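Local coordinates for protein Protease/Reverse transcriptase/ribonuclease H (Eastern chimpanzee simian foamy virus, PDB 7KSF) that probably matures foamy virus polyproteins as an aspartyl protease and copies the viral RNA genome into DNA as a reverse transcriptase with RNase H activity, at residues M494-L499 / I543-W548; I456-S461 / I518-P523; I25-E30 / E70-P75. The protein carries 1 engineered substitution. One frame throughout, in Å; residues are numbered along the deposited sequence.

Contact 1. Residues M494-L499 / I543-W548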
ATOM      1  N   MET A 494      -5.827   6.783 -15.285  1.00103.71           N
ATOM      2  CA  MET A 494      -7.172   7.291 -15.016  1.00 84.96           C
ATOM      3  C   MET A 494      -8.184   6.163 -14.897  1.00 82.82           C
ATOM      4  O   MET A 494      -9.069   6.201 -14.036  1.00 83.65           O
ATOM      5  CB  MET A 494      -7.590   8.273 -16.110  1.00 83.22           C
ATOM      6  CG  MET A 494      -6.780   9.555 -16.123  1.00 91.78           C
ATOM      7  SD  MET A 494      -6.876  10.435 -14.555  1.00 91.62           S
ATOM      8  CE  MET A 494      -5.804  11.828 -14.889  1.00105.78           C
ATOM      9  N   LEU A 495      -8.061   5.139 -15.741  1.00 82.39           N
ATOM     10  CA  LEU A 495      -8.983   4.012 -15.673  1.00 82.54           C
ATOM     11  C   LEU A 495      -8.870   3.280 -14.342  1.00 82.99           C
ATOM     12  O   LEU A 495      -9.879   2.845 -13.776  1.00 83.71           O
ATOM     13  CB  LEU A 495      -8.726   3.060 -16.836  1.00 81.70           C
ATOM     14  CG  LEU A 495      -9.487   1.737 -16.818  1.00 81.71           C
ATOM     15  CD1 LEU A 495     -10.993   1.972 -16.821  1.00 81.68           C
ATOM     16  CD2 LEU A 495      -9.072   0.891 -18.005  1.00 81.50           C
ATOM     17  N   GLU A 496      -7.650   3.140 -13.824  1.00 82.75           N
ATOM     18  CA  GLU A 496      -7.466   2.452 -12.551  1.00 83.25           C
ATOM     19  C   GLU A 496      -7.919   3.308 -11.378  1.00 84.10           C
ATOM     20  O   GLU A 496      -8.309   2.767 -10.339  1.00 84.73           O
ATOM     21  CB  GLU A 496      -6.003   2.043 -12.386  1.00 83.20           C
ATOM     22  CG  GLU A 496      -5.474   1.231 -13.554  1.00 83.19           C
ATOM     23  CD  GLU A 496      -4.011   0.879 -13.398  1.00 91.36           C
ATOM     24  OE1 GLU A 496      -3.697  -0.327 -13.332  1.00 92.93           O
ATOM     25  OE2 GLU A 496      -3.181   1.809 -13.338  1.00 94.83           O
ATOM     26  N   LYS A 497      -7.879   4.636 -11.520  1.00 83.90           N
ATOM     27  CA  LYS A 497      -8.404   5.504 -10.472  1.00 85.35           C
ATOM     28  C   LYS A 497      -9.908   5.335 -10.317  1.00 89.69           C
ATOM     29  O   LYS A 497     -10.441   5.494  -9.214  1.00 86.48           O
ATOM     30  CB  LYS A 497      -8.052   6.961 -10.772  1.00 98.57           C
ATOM     31  CG  LYS A 497      -6.567   7.280 -10.655  1.00101.69           C
ATOM     32  CD  LYS A 497      -6.269   8.733 -10.993  1.00 90.85           C
ATOM     33  CE  LYS A 497      -4.803   9.057 -10.761  1.00 87.27           C
ATOM     34  NZ  LYS A 497      -4.479  10.465 -11.115  1.00 87.03           N
ATOM     35  N   LEU A 498     -10.609   5.020 -11.411  1.00 92.50           N
ATOM     36  CA  LEU A 498     -12.028   4.687 -11.325  1.00 85.68           C
ATOM     37  C   LEU A 498     -12.243   3.369 -10.600  1.00 86.03           C
ATOM     38  O   LEU A 498     -13.153   3.246  -9.772  1.00 86.64           O
ATOM     39  CB  LEU A 498     -12.635   4.613 -12.726  1.00 85.93           C
ATOM     40  CG  LEU A 498     -12.845   5.906 -13.510  1.00 99.79           C
ATOM     41  CD1 LEU A 498     -13.167   5.589 -14.961  1.00 92.67           C
ATOM     42  CD2 LEU A 498     -13.966   6.705 -12.879  1.00115.06           C
ATOM     43  N   LEU A 499     -11.415   2.368 -10.907  1.00 85.50           N
ATOM     44  CA  LEU A 499     -11.598   1.036 -10.344  1.00 85.55           C
ATOM     45  C   LEU A 499     -11.341   1.025  -8.844  1.00 86.41           C
ATOM     46  O   LEU A 499     -12.121   0.451  -8.075  1.00 86.90           O
ATOM     47  CB  LEU A 499     -10.685   0.045 -11.058  1.00 84.71           C
ATOM     48  CG  LEU A 499     -10.955  -0.095 -12.553  1.00 83.82           C
ATOM     49  CD1 LEU A 499      -9.888  -0.950 -13.209  1.00101.98           C
ATOM     50  CD2 LEU A 499     -12.337  -0.684 -12.781  1.00 86.03           C
ATOM     51  N   ILE A 543      -2.500  -7.269  -7.643  1.00 89.24           N
ATOM     52  CA  ILE A 543      -3.389  -7.466  -6.503  1.00 88.50           C
ATOM     53  C   ILE A 543      -4.575  -6.513  -6.591  1.00101.70           C
ATOM     54  O   ILE A 543      -5.706  -6.870  -6.241  1.00101.15           O
ATOM     55  CB  ILE A 543      -2.615  -7.291  -5.183  1.00 88.99           C
ATOM     56  CG1 ILE A 543      -1.369  -8.183  -5.165  1.00113.17           C
ATOM     57  CG2 ILE A 543      -3.501  -7.615  -3.993  1.00 86.44           C
ATOM     58  CD1 ILE A 543      -0.088  -7.481  -5.591  1.00123.16           C
ATOM     59  N   ARG A 544      -4.337  -5.286  -7.067  1.00108.82           N
ATOM     60  CA  ARG A 544      -5.436  -4.352  -7.294  1.00103.30           C
ATOM     61  C   ARG A 544      -6.421  -4.909  -8.316  1.00 91.88           C
ATOM     62  O   ARG A 544      -7.628  -4.982  -8.055  1.00 97.88           O
ATOM     63  CB  ARG A 544      -4.897  -2.998  -7.760  1.00111.87           C
ATOM     64  CG  ARG A 544      -3.980  -2.290  -6.775  1.00112.35           C
ATOM     65  CD  ARG A 544      -4.726  -1.885  -5.522  1.00 89.69           C
ATOM     66  NE  ARG A 544      -3.999  -0.884  -4.748  1.00 91.32           N
ATOM     67  CZ  ARG A 544      -4.314  -0.531  -3.509  1.00 94.69           C
ATOM     68  NH1 ARG A 544      -3.604   0.391  -2.874  1.00 96.28           N
ATOM     69  NH2 ARG A 544      -5.341  -1.107  -2.901  1.00 99.36           N
ATOM     70  N   TRP A 545      -5.919  -5.321  -9.482  1.00 85.90           N
ATOM     71  CA  TRP A 545      -6.800  -5.755 -10.563  1.00 85.25           C
ATOM     72  C   TRP A 545      -7.559  -7.025 -10.192  1.00 85.28           C
ATOM     73  O   TRP A 545      -8.758  -7.137 -10.468  1.00 85.16           O
ATOM     74  CB  TRP A 545      -5.987  -5.957 -11.845  1.00 84.66           C
ATOM     75  CG  TRP A 545      -5.639  -4.669 -12.534  1.00 83.60           C
ATOM     76  CD1 TRP A 545      -4.587  -3.844 -12.254  1.00 83.81           C
ATOM     77  CD2 TRP A 545      -6.350  -4.060 -13.619  1.00 86.78           C
ATOM     78  NE1 TRP A 545      -4.600  -2.760 -13.101  1.00 83.33           N
ATOM     79  CE2 TRP A 545      -5.670  -2.870 -13.946  1.00 86.29           C
ATOM     80  CE3 TRP A 545      -7.492  -4.406 -14.346  1.00 82.20           C
ATOM     81  CZ2 TRP A 545      -6.100  -2.023 -14.968  1.00 92.17           C
ATOM     82  CZ3 TRP A 545      -7.916  -3.567 -15.360  1.00 81.72           C
ATOM     83  CH2 TRP A 545      -7.220  -2.388 -15.663  1.00 81.82           C
ATOM     84  N   ILE A 546      -6.877  -7.987  -9.567  1.00 85.87           N
ATOM     85  CA  ILE A 546      -7.552  -9.185  -9.068  1.00 85.83           C
ATOM     86  C   ILE A 546      -8.646  -8.803  -8.079  1.00 85.52           C
ATOM     87  O   ILE A 546      -9.787  -9.270  -8.178  1.00 85.43           O
ATOM     88  CB  ILE A 546      -6.536 -10.141  -8.429  1.00 86.03           C
ATOM     89  CG1 ILE A 546      -5.539 -10.632  -9.476  1.00113.33           C
ATOM     90  CG2 ILE A 546      -7.249 -11.303  -7.750  1.00 85.98           C
ATOM     91  CD1 ILE A 546      -4.422 -11.460  -8.907  1.00 93.53           C
ATOM     92  N   THR A 547      -8.308  -7.956  -7.107  1.00 85.59           N
ATOM     93  CA  THR A 547      -9.316  -7.457  -6.182  1.00 85.42           C
ATOM     94  C   THR A 547     -10.448  -6.761  -6.926  1.00 85.40           C
ATOM     95  O   THR A 547     -11.614  -6.846  -6.527  1.00 85.56           O
ATOM     96  CB  THR A 547      -8.675  -6.510  -5.165  1.00 90.07           C
ATOM     97  OG1 THR A 547      -7.543  -7.145  -4.553  1.00 85.51           O
ATOM     98  CG2 THR A 547      -9.664  -6.144  -4.082  1.00 92.64           C
ATOM     99  N   TRP A 548     -10.130  -6.091  -8.035  1.00 85.35           N
ATOM    100  CA  TRP A 548     -11.162  -5.417  -8.812  1.00 85.19           C
ATOM    101  C   TRP A 548     -11.982  -6.412  -9.633  1.00 85.34           C
ATOM    102  O   TRP A 548     -13.213  -6.324  -9.681  1.00 94.08           O
ATOM    103  CB  TRP A 548     -10.527  -4.358  -9.714  1.00 85.08           C
ATOM    104  CG  TRP A 548      -9.873  -3.242  -8.952  1.00 96.75           C
ATOM    105  CD1 TRP A 548     -10.201  -2.802  -7.701  1.00102.59           C
ATOM    106  CD2 TRP A 548      -8.766  -2.443  -9.380  1.00 93.95           C
ATOM    107  NE1 TRP A 548      -9.373  -1.768  -7.332  1.00 85.92           N
ATOM    108  CE2 TRP A 548      -8.483  -1.530  -8.346  1.00 85.82           C
ATOM    109  CE3 TRP A 548      -7.991  -2.409 -10.544  1.00100.99           C
ATOM    110  CZ2 TRP A 548      -7.456  -0.592  -8.441  1.00 95.08           C
ATOM    111  CZ3 TRP A 548      -6.974  -1.477 -10.636  1.00 96.51           C
ATOM    112  CH2 TRP A 548      -6.718  -0.581  -9.590  1.00 95.78           C
TER

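Contact 2. Residues I456-S461 / I518-P523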
ATOM      1  N   ILE A 456     -25.361   3.393  -7.859  1.00 93.91           N
ATOM      2  CA  ILE A 456     -24.113   4.076  -7.549  1.00 94.22           C
ATOM      3  C   ILE A 456     -23.532   4.630  -8.840  1.00 92.82           C
ATOM      4  O   ILE A 456     -23.233   3.864  -9.764  1.00 91.21           O
ATOM      5  CB  ILE A 456     -23.100   3.144  -6.866  1.00 93.15           C
ATOM      6  CG1 ILE A 456     -23.737   2.447  -5.664  1.00 94.42           C
ATOM      7  CG2 ILE A 456     -21.875   3.922  -6.431  1.00 98.58           C
ATOM      8  CD1 ILE A 456     -22.837   1.423  -5.024  1.00 94.35           C
ATOM      9  N   LYS A 457     -23.368   5.946  -8.902  1.00 94.32           N
ATOM     10  CA  LYS A 457     -22.725   6.601 -10.034  1.00 94.07           C
ATOM     11  C   LYS A 457     -21.308   6.986  -9.637  1.00100.85           C
ATOM     12  O   LYS A 457     -21.102   7.671  -8.630  1.00102.42           O
ATOM     13  CB  LYS A 457     -23.522   7.829 -10.477  1.00 96.60           C
ATOM     14  CG  LYS A 457     -24.905   7.502 -11.025  1.00109.07           C
ATOM     15  CD  LYS A 457     -25.586   8.745 -11.580  1.00121.04           C
ATOM     16  CE  LYS A 457     -26.879   8.399 -12.297  1.00 94.43           C
ATOM     17  NZ  LYS A 457     -27.487   9.603 -12.927  1.00 93.36           N
ATOM     18  N   VAL A 458     -20.330   6.538 -10.423  1.00 96.15           N
ATOM     19  CA  VAL A 458     -18.922   6.649 -10.060  1.00 91.75           C
ATOM     20  C   VAL A 458     -18.167   7.368 -11.172  1.00 90.54           C
ATOM     21  O   VAL A 458     -18.242   6.972 -12.343  1.00 89.00           O
ATOM     22  CB  VAL A 458     -18.294   5.267  -9.796  1.00 89.90           C
ATOM     23  CG1 VAL A 458     -16.844   5.421  -9.378  1.00111.37           C
ATOM     24  CG2 VAL A 458     -19.078   4.528  -8.726  1.00 91.00           C
ATOM     25  N   ASN A 459     -17.447   8.419 -10.799  1.00 91.58           N
ATOM     26  CA  ASN A 459     -16.506   9.108 -11.667  1.00 91.20           C
ATOM     27  C   ASN A 459     -15.320   9.522 -10.804  1.00107.73           C
ATOM     28  O   ASN A 459     -15.388   9.494  -9.572  1.00106.63           O
ATOM     29  CB  ASN A 459     -17.155  10.319 -12.354  1.00 91.28           C
ATOM     30  CG  ASN A 459     -16.517  10.648 -13.690  1.00 90.98           C
ATOM     31  OD1 ASN A 459     -15.344  10.354 -13.920  1.00 97.10           O
ATOM     32  ND2 ASN A 459     -17.289  11.260 -14.581  1.00 90.96           N
ATOM     33  N   THR A 460     -14.211   9.896 -11.449  1.00115.61           N
ATOM     34  CA  THR A 460     -13.008  10.258 -10.709  1.00104.45           C
ATOM     35  C   THR A 460     -12.281  11.416 -11.379  1.00 92.71           C
ATOM     36  O   THR A 460     -12.389  11.634 -12.590  1.00 92.86           O
ATOM     37  CB  THR A 460     -12.032   9.077 -10.565  1.00101.31           C
ATOM     38  OG1 THR A 460     -11.103   9.352  -9.509  1.00 98.70           O
ATOM     39  CG2 THR A 460     -11.250   8.857 -11.854  1.00 90.43           C
ATOM     40  N   SER A 461     -11.534  12.147 -10.568  1.00 92.80           N
ATOM     41  CA  SER A 461     -10.635  13.217 -10.965  1.00 92.68           C
ATOM     42  C   SER A 461      -9.191  12.747 -10.802  1.00 97.68           C
ATOM     43  O   SER A 461      -8.931  11.714 -10.190  1.00 98.59           O
ATOM     44  CB  SER A 461     -10.892  14.455 -10.099  1.00 94.32           C
ATOM     45  OG  SER A 461     -10.629  14.178  -8.736  1.00 95.54           O
ATOM     46  N   ILE A 518     -27.294  -4.400  -6.431  1.00 93.63           N
ATOM     47  CA  ILE A 518     -26.633  -3.113  -6.623  1.00 93.19           C
ATOM     48  C   ILE A 518     -26.308  -2.955  -8.101  1.00 92.32           C
ATOM     49  O   ILE A 518     -25.689  -3.840  -8.704  1.00 94.56           O
ATOM     50  CB  ILE A 518     -25.358  -2.999  -5.769  1.00 93.13           C
ATOM     51  CG1 ILE A 518     -25.693  -3.136  -4.288  1.00 94.07           C
ATOM     52  CG2 ILE A 518     -24.645  -1.687  -6.046  1.00 92.47           C
ATOM     53  CD1 ILE A 518     -24.488  -3.055  -3.389  1.00 94.77           C
ATOM     54  N   LEU A 519     -26.725  -1.837  -8.679  1.00 92.07           N
ATOM     55  CA  LEU A 519     -26.401  -1.492 -10.056  1.00 90.84           C
ATOM     56  C   LEU A 519     -25.487  -0.273 -10.050  1.00 90.03           C
ATOM     57  O   LEU A 519     -25.792   0.731  -9.400  1.00 91.04           O
ATOM     58  CB  LEU A 519     -27.664  -1.208 -10.872  1.00 95.50           C
ATOM     59  CG  LEU A 519     -28.459  -2.403 -11.405  1.00 94.56           C
ATOM     60  CD1 LEU A 519     -29.161  -3.167 -10.288  1.00104.50           C
ATOM     61  CD2 LEU A 519     -29.455  -1.927 -12.445  1.00106.37           C
ATOM     62  N   VAL A 520     -24.373  -0.370 -10.765  1.00 88.66           N
ATOM     63  CA  VAL A 520     -23.362   0.676 -10.786  1.00 88.23           C
ATOM     64  C   VAL A 520     -23.291   1.246 -12.192  1.00 87.18           C
ATOM     65  O   VAL A 520     -23.162   0.498 -13.167  1.00 86.85           O
ATOM     66  CB  VAL A 520     -21.988   0.148 -10.335  1.00 87.66           C
ATOM     67  CG1 VAL A 520     -20.963   1.268 -10.348  1.00 87.56           C
ATOM     68  CG2 VAL A 520     -22.091  -0.463  -8.949  1.00 88.90           C
ATOM     69  N   TYR A 521     -23.386   2.565 -12.294  1.00 87.28           N
ATOM     70  CA  TYR A 521     -23.225   3.267 -13.557  1.00 86.33           C
ATOM     71  C   TYR A 521     -21.856   3.928 -13.589  1.00 85.47           C
ATOM     72  O   TYR A 521     -21.388   4.464 -12.581  1.00 87.03           O
ATOM     73  CB  TYR A 521     -24.332   4.304 -13.753  1.00 87.42           C
ATOM     74  CG  TYR A 521     -25.703   3.684 -13.911  1.00103.11           C
ATOM     75  CD1 TYR A 521     -26.443   3.299 -12.800  1.00108.27           C
ATOM     76  CD2 TYR A 521     -26.253   3.480 -15.167  1.00109.47           C
ATOM     77  CE1 TYR A 521     -27.691   2.732 -12.937  1.00109.99           C
ATOM     78  CE2 TYR A 521     -27.505   2.912 -15.314  1.00100.84           C
ATOM     79  CZ  TYR A 521     -28.219   2.540 -14.196  1.00 92.24           C
ATOM     80  OH  TYR A 521     -29.462   1.974 -14.336  1.00 94.22           O
ATOM     81  N   SER A 522     -21.219   3.883 -14.755  1.00 84.01           N
ATOM     82  CA  SER A 522     -19.828   4.288 -14.881  1.00 83.04           C
ATOM     83  C   SER A 522     -19.573   4.761 -16.304  1.00 82.45           C
ATOM     84  O   SER A 522     -20.257   4.316 -17.233  1.00 82.30           O
ATOM     85  CB  SER A 522     -18.891   3.126 -14.529  1.00 82.04           C
ATOM     86  OG  SER A 522     -19.447   1.893 -14.951  1.00 82.55           O
ATOM     87  N   PRO A 523     -18.602   5.656 -16.502  1.00 82.34           N
ATOM     88  CA  PRO A 523     -18.265   6.092 -17.867  1.00 81.68           C
ATOM     89  C   PRO A 523     -17.648   5.009 -18.731  1.00 84.18           C
ATOM     90  O   PRO A 523     -17.281   5.298 -19.876  1.00 93.15           O
ATOM     91  CB  PRO A 523     -17.257   7.236 -17.636  1.00 82.04           C
ATOM     92  CG  PRO A 523     -17.371   7.587 -16.191  1.00 83.55           C
ATOM     93  CD  PRO A 523     -17.800   6.350 -15.484  1.00 83.24           C
TER

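Contact 3. Residues I25-E30 / E70-P75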
ATOM      1  N   ILE A  25      16.664 -42.663   6.429  1.00 97.01           N
ATOM      2  CA  ILE A  25      17.402 -42.902   5.194  1.00 95.09           C
ATOM      3  C   ILE A  25      16.923 -41.964   4.098  1.00 93.83           C
ATOM      4  O   ILE A  25      15.969 -41.201   4.282  1.00 93.42           O
ATOM      5  CB  ILE A  25      17.285 -44.371   4.752  1.00 94.45           C
ATOM      6  CG1 ILE A  25      15.825 -44.735   4.486  1.00 92.92           C
ATOM      7  CG2 ILE A  25      17.893 -45.290   5.799  1.00 96.04           C
ATOM      8  CD1 ILE A  25      15.650 -46.091   3.844  1.00101.45           C
ATOM      9  N   THR A  26      17.583 -42.028   2.944  1.00 92.91           N
ATOM     10  CA  THR A  26      17.314 -41.085   1.864  1.00 91.39           C
ATOM     11  C   THR A  26      16.005 -41.421   1.164  1.00 97.71           C
ATOM     12  O   THR A  26      15.756 -42.573   0.797  1.00 95.35           O
ATOM     13  CB  THR A  26      18.470 -41.098   0.862  1.00 95.57           C
ATOM     14  OG1 THR A  26      19.644 -40.551   1.478  1.00119.73           O
ATOM     15  CG2 THR A  26      18.123 -40.275  -0.370  1.00 90.81           C
ATOM     16  N   CYS A  27      15.163 -40.407   0.988  1.00 96.42           N
ATOM     17  CA  CYS A  27      13.936 -40.531   0.216  1.00 87.19           C
ATOM     18  C   CYS A  27      14.192 -40.160  -1.236  1.00 86.26           C
ATOM     19  O   CYS A  27      15.084 -39.366  -1.550  1.00 86.26           O
ATOM     20  CB  CYS A  27      12.835 -39.641   0.791  1.00 86.14           C
ATOM     21  SG  CYS A  27      12.261 -40.107   2.435  1.00 88.44           S
ATOM     22  N   ILE A  28      13.391 -40.741  -2.124  1.00 89.42           N
ATOM     23  CA  ILE A  28      13.544 -40.532  -3.561  1.00 88.97           C
ATOM     24  C   ILE A  28      12.152 -40.386  -4.162  1.00 84.26           C
ATOM     25  O   ILE A  28      11.219 -41.064  -3.705  1.00 84.32           O
ATOM     26  CB  ILE A  28      14.336 -41.685  -4.201  1.00 88.70           C
ATOM     27  CG1 ILE A  28      15.835 -41.505  -3.936  1.00107.11           C
ATOM     28  CG2 ILE A  28      14.038 -41.812  -5.704  1.00 84.17           C
ATOM     29  CD1 ILE A  28      16.730 -42.475  -4.697  1.00117.24           C
ATOM     30  N   PRO A  29      11.945 -39.480  -5.127  1.00 83.58           N
ATOM     31  CA  PRO A  29      10.640 -39.403  -5.796  1.00 89.12           C
ATOM     32  C   PRO A  29      10.167 -40.771  -6.273  1.00 94.56           C
ATOM     33  O   PRO A  29      10.949 -41.581  -6.774  1.00 93.42           O
ATOM     34  CB  PRO A  29      10.902 -38.456  -6.970  1.00 82.74           C
ATOM     35  CG  PRO A  29      11.984 -37.570  -6.475  1.00 83.29           C
ATOM     36  CD  PRO A  29      12.841 -38.386  -5.539  1.00 83.41           C
ATOM     37  N   GLU A  30       8.860 -41.007  -6.116  1.00 94.80           N
ATOM     38  CA  GLU A  30       8.300 -42.344  -6.308  1.00 97.28           C
ATOM     39  C   GLU A  30       8.461 -42.848  -7.738  1.00 81.04           C
ATOM     40  O   GLU A  30       8.603 -44.059  -7.952  1.00 81.00           O
ATOM     41  CB  GLU A  30       6.816 -42.340  -5.915  1.00106.74           C
ATOM     42  CG  GLU A  30       6.554 -42.118  -4.431  1.00 95.42           C
ATOM     43  CD  GLU A  30       5.072 -42.047  -4.102  1.00 86.44           C
ATOM     44  OE1 GLU A  30       4.259 -41.983  -5.046  1.00107.92           O
ATOM     45  OE2 GLU A  30       4.722 -42.051  -2.900  1.00 85.88           O
ATOM     46  N   GLU A  70      20.929 -46.780   0.387  1.00 95.39           N
ATOM     47  CA  GLU A  70      19.666 -47.468   0.622  1.00 94.92           C
ATOM     48  C   GLU A  70      18.561 -46.430   0.766  1.00102.01           C
ATOM     49  O   GLU A  70      18.645 -45.543   1.624  1.00106.66           O
ATOM     50  CB  GLU A  70      19.770 -48.339   1.871  1.00 96.23           C
ATOM     51  CG  GLU A  70      18.449 -48.854   2.397  1.00 96.39           C
ATOM     52  CD  GLU A  70      18.588 -49.546   3.738  1.00 99.89           C
ATOM     53  OE1 GLU A  70      19.708 -49.545   4.292  1.00102.51           O
ATOM     54  OE2 GLU A  70      17.581 -50.087   4.241  1.00101.10           O
ATOM     55  N   VAL A  71      17.524 -46.533  -0.070  1.00101.16           N
ATOM     56  CA  VAL A  71      16.529 -45.478  -0.193  1.00101.64           C
ATOM     57  C   VAL A  71      15.121 -46.051  -0.099  1.00100.66           C
ATOM     58  O   VAL A  71      14.888 -47.244  -0.309  1.00 96.17           O
ATOM     59  CB  VAL A  71      16.682 -44.692  -1.515  1.00 91.81           C
ATOM     60  CG1 VAL A  71      18.009 -43.949  -1.545  1.00108.57           C
ATOM     61  CG2 VAL A  71      16.561 -45.633  -2.704  1.00 91.05           C
ATOM     62  N   ILE A  72      14.177 -45.168   0.230  1.00103.36           N
ATOM     63  CA  ILE A  72      12.748 -45.450   0.139  1.00 88.60           C
ATOM     64  C   ILE A  72      12.150 -44.477  -0.864  1.00 87.63           C
ATOM     65  O   ILE A  72      12.877 -43.755  -1.556  1.00 87.20           O
ATOM     66  CB  ILE A  72      12.037 -45.326   1.498  1.00 88.37           C
ATOM     67  CG1 ILE A  72      12.159 -43.910   2.054  1.00 87.95           C
ATOM     68  CG2 ILE A  72      12.609 -46.323   2.491  1.00 88.49           C
ATOM     69  CD1 ILE A  72      11.299 -43.682   3.276  1.00 90.12           C
ATOM     70  N   ALA A  73      10.825 -44.433  -0.934  1.00 98.62           N
ATOM     71  CA  ALA A  73      10.127 -43.557  -1.860  1.00100.79           C
ATOM     72  C   ALA A  73       9.798 -42.219  -1.201  1.00 86.67           C
ATOM     73  O   ALA A  73       9.948 -42.034   0.009  1.00 85.83           O
ATOM     74  CB  ALA A  73       8.855 -44.233  -2.371  1.00109.24           C
ATOM     75  N   SER A  74       9.345 -41.272  -2.027  1.00 85.00           N
ATOM     76  CA  SER A  74       8.974 -39.943  -1.576  1.00 83.96           C
ATOM     77  C   SER A  74       7.894 -39.404  -2.500  1.00 87.75           C
ATOM     78  O   SER A  74       8.111 -39.349  -3.720  1.00 89.78           O
ATOM     79  CB  SER A  74      10.164 -38.986  -1.554  1.00 84.96           C
ATOM     80  OG  SER A  74       9.742 -37.651  -1.339  1.00 85.22           O
ATOM     81  N   PRO A  75       6.741 -38.996  -1.964  1.00 83.46           N
ATOM     82  CA  PRO A  75       5.722 -38.359  -2.803  1.00 83.38           C
ATOM     83  C   PRO A  75       6.113 -36.974  -3.292  1.00 83.51           C
ATOM     84  O   PRO A  75       5.343 -36.366  -4.045  1.00 85.21           O
ATOM     85  CB  PRO A  75       4.505 -38.289  -1.870  1.00 82.75           C
ATOM     86  CG  PRO A  75       5.097 -38.259  -0.494  1.00 82.99           C
ATOM     87  CD  PRO A  75       6.319 -39.123  -0.560  1.00 83.17           C
TER

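Contact 1. Residues M494-L499 / I543-W548
L499 wedges against two tryptophans, W545 and W548, where the first turns of helix 494-513 in the RNase H-like domain meet helix 542-549. The axes of the segments 494-499 and 543-548 approach to 11.1 Å, with 51° between their directions. CB of L499 sits over the centre of the six-membered ring of W548, 3.7 Å from its centroid, in a CH-pi contact. From there, CD1 reaches over one face of W545 near its rim, 4.1 Å from the six-membered centroid, in a second CH-pi contact. W548 brings its CZ3 to that same face of W545, so leucine methyl and indole edge share it. L495 CD2 touches the rim of W545 more loosely, at CH2. Outward, E496 lays CB against W548 CH2 (3.9 Å) and, with its chain extended beyond CG (chi2 178°), carries the carboxylate to the edge of W545. There the carboxylate and ring planes stand 44° apart. OE2 is held by K539 N and S493 OG, and OE1 takes a weak bond from A540 N, which together should fix the carboxylate's rotation. W545 NE1 donates to E496 OE1 at 2.6 Å in a somewhat bent bond, near the indole plane, and meets its anti lone pair.

Contact 2. Residues I456-S461 / I518-P523
I456 and Y521 join through their backbones where strand 454-460 lies parallel to strand 518-522, the first and fourth strands of the mixed 3-2-1-4-5 sheet of the RNase H fold, here in the RNase H-like domain. Three backbone bonds zip the pair. I456 N donates to L519 O (3.1 Å), Y521 N to I456 O (2.8 Å) and V458 N to Y521 O (3.2 Å), the last almost in line with its carbonyl. In this alternation I456 uses both its N-H and its carbonyl toward strand 518-522, whereas K457 turns its backbone to R468 and N459 to Y466 on the neighbouring strand 464-471. I456 O also takes a CA-H...O contact from V520. On the far side, I518 bonds through its backbone to R556, just before strand 557-561, and to Q558 within it.

Helix 494-513 covers the face of I456 and V520, with A509 against I456 and M510 against I518. Across the strands, I456 CD1 meets I518 CG2 at 3.7 Å, and V458 CG2 lies near V520 CG1 (4.1 Å). I456 CG1 is anti to the carbonyl carbon (chi1 -52°), and the chain extends from it to place CD1 there. K457 and Y521 take the opposite face, where K457 makes a cation-pi contact with Y470.

The side-chain amide of N459 is used at both ends: ND2 reaches P566 O, while OD1 accepts T460 N of its own strand at 2.8 Å. T460 OG1 in turn bonds A464 O, and S522 OG has a weak bond to H560 O. The ladder ends at P523, whose nitrogen bears no hydrogen: V458 O, where the next donor would be due, faces the ring carbon P523 CD instead, 3.2 Å away.

Contact 3. Residues I25-E30 / E70-P75
T26 and I72 hold together a loosely bonded parallel pair, strand 26-29 beside strand 65-74, whose segments are turned 46° to each other: I72 N donates to T26 O (3.1 Å, 157° at the hydrogen), while the bonds I28 N to I72 O and E30 N to S74 O are bent to 124° and weak. CA-H...O contacts supplement them; S74 O, for one, also meets P29 CA at 3.3 Å.

T26 and V71 share one face, C27 and I72 the other; from I28 and A73 on, the side chains diverge. T26 and V71 lie alongside, pointing the same way, with T26 CB 3.8 Å from V71 CG1. I28 swings its CD1 across to the fork of V71, 3.7 Å from CG1 and equally from CG2. V58 of strand 52-62 packs on both I28 and V71, and I10 and L33 add to the cover of I28, so apolar side chains surround the two.

On the other face, C27 SG touches CG1 and CD1 of I72, whose CG1 stands between its own N and carbonyl carbon (chi1 61°). At the start of the pair, I25 sends CD1 obliquely across to I72 CG2. The CB of C27 meets S74 CB at 3.6 Å. At the far end the extended chain of E30 runs past S74 O toward P75, with CG against A73 CB (3.7 Å).

T26 OG1 is tied to D85 OD2 and to the backbone N of S82, just after strand 79-81. Strand 26-29 thus pairs in parallel with strand 65-74 and also bonds strand 79-81, C27 to L80, in a mixed, curled sheet consistent with the retropepsin fold expected of a spumavirus aspartic protease.

How the contacts relate
From the N terminus, contact 3 comes first: 70-75 returns to 25-30 and closes a helix-free loop inside the protease region, before the other two contacts open. It lies about 47 Å from contact 1 and 59 Å from contact 2, centre to centre, and touches neither. Those two cross in the chain: 456-461 opens contact 2, 494-499 opens contact 1, 518-523 closes contact 2 and 543-548 closes contact 1. Helix 494-513 carries one side of contact 1 and lies within the loop that contact 2 closes. Its K497 and L498 pack on N459 and T460; the RNase H-like sheet, helix 494-513 and, through contact 1, helix 542-549 pack one after another.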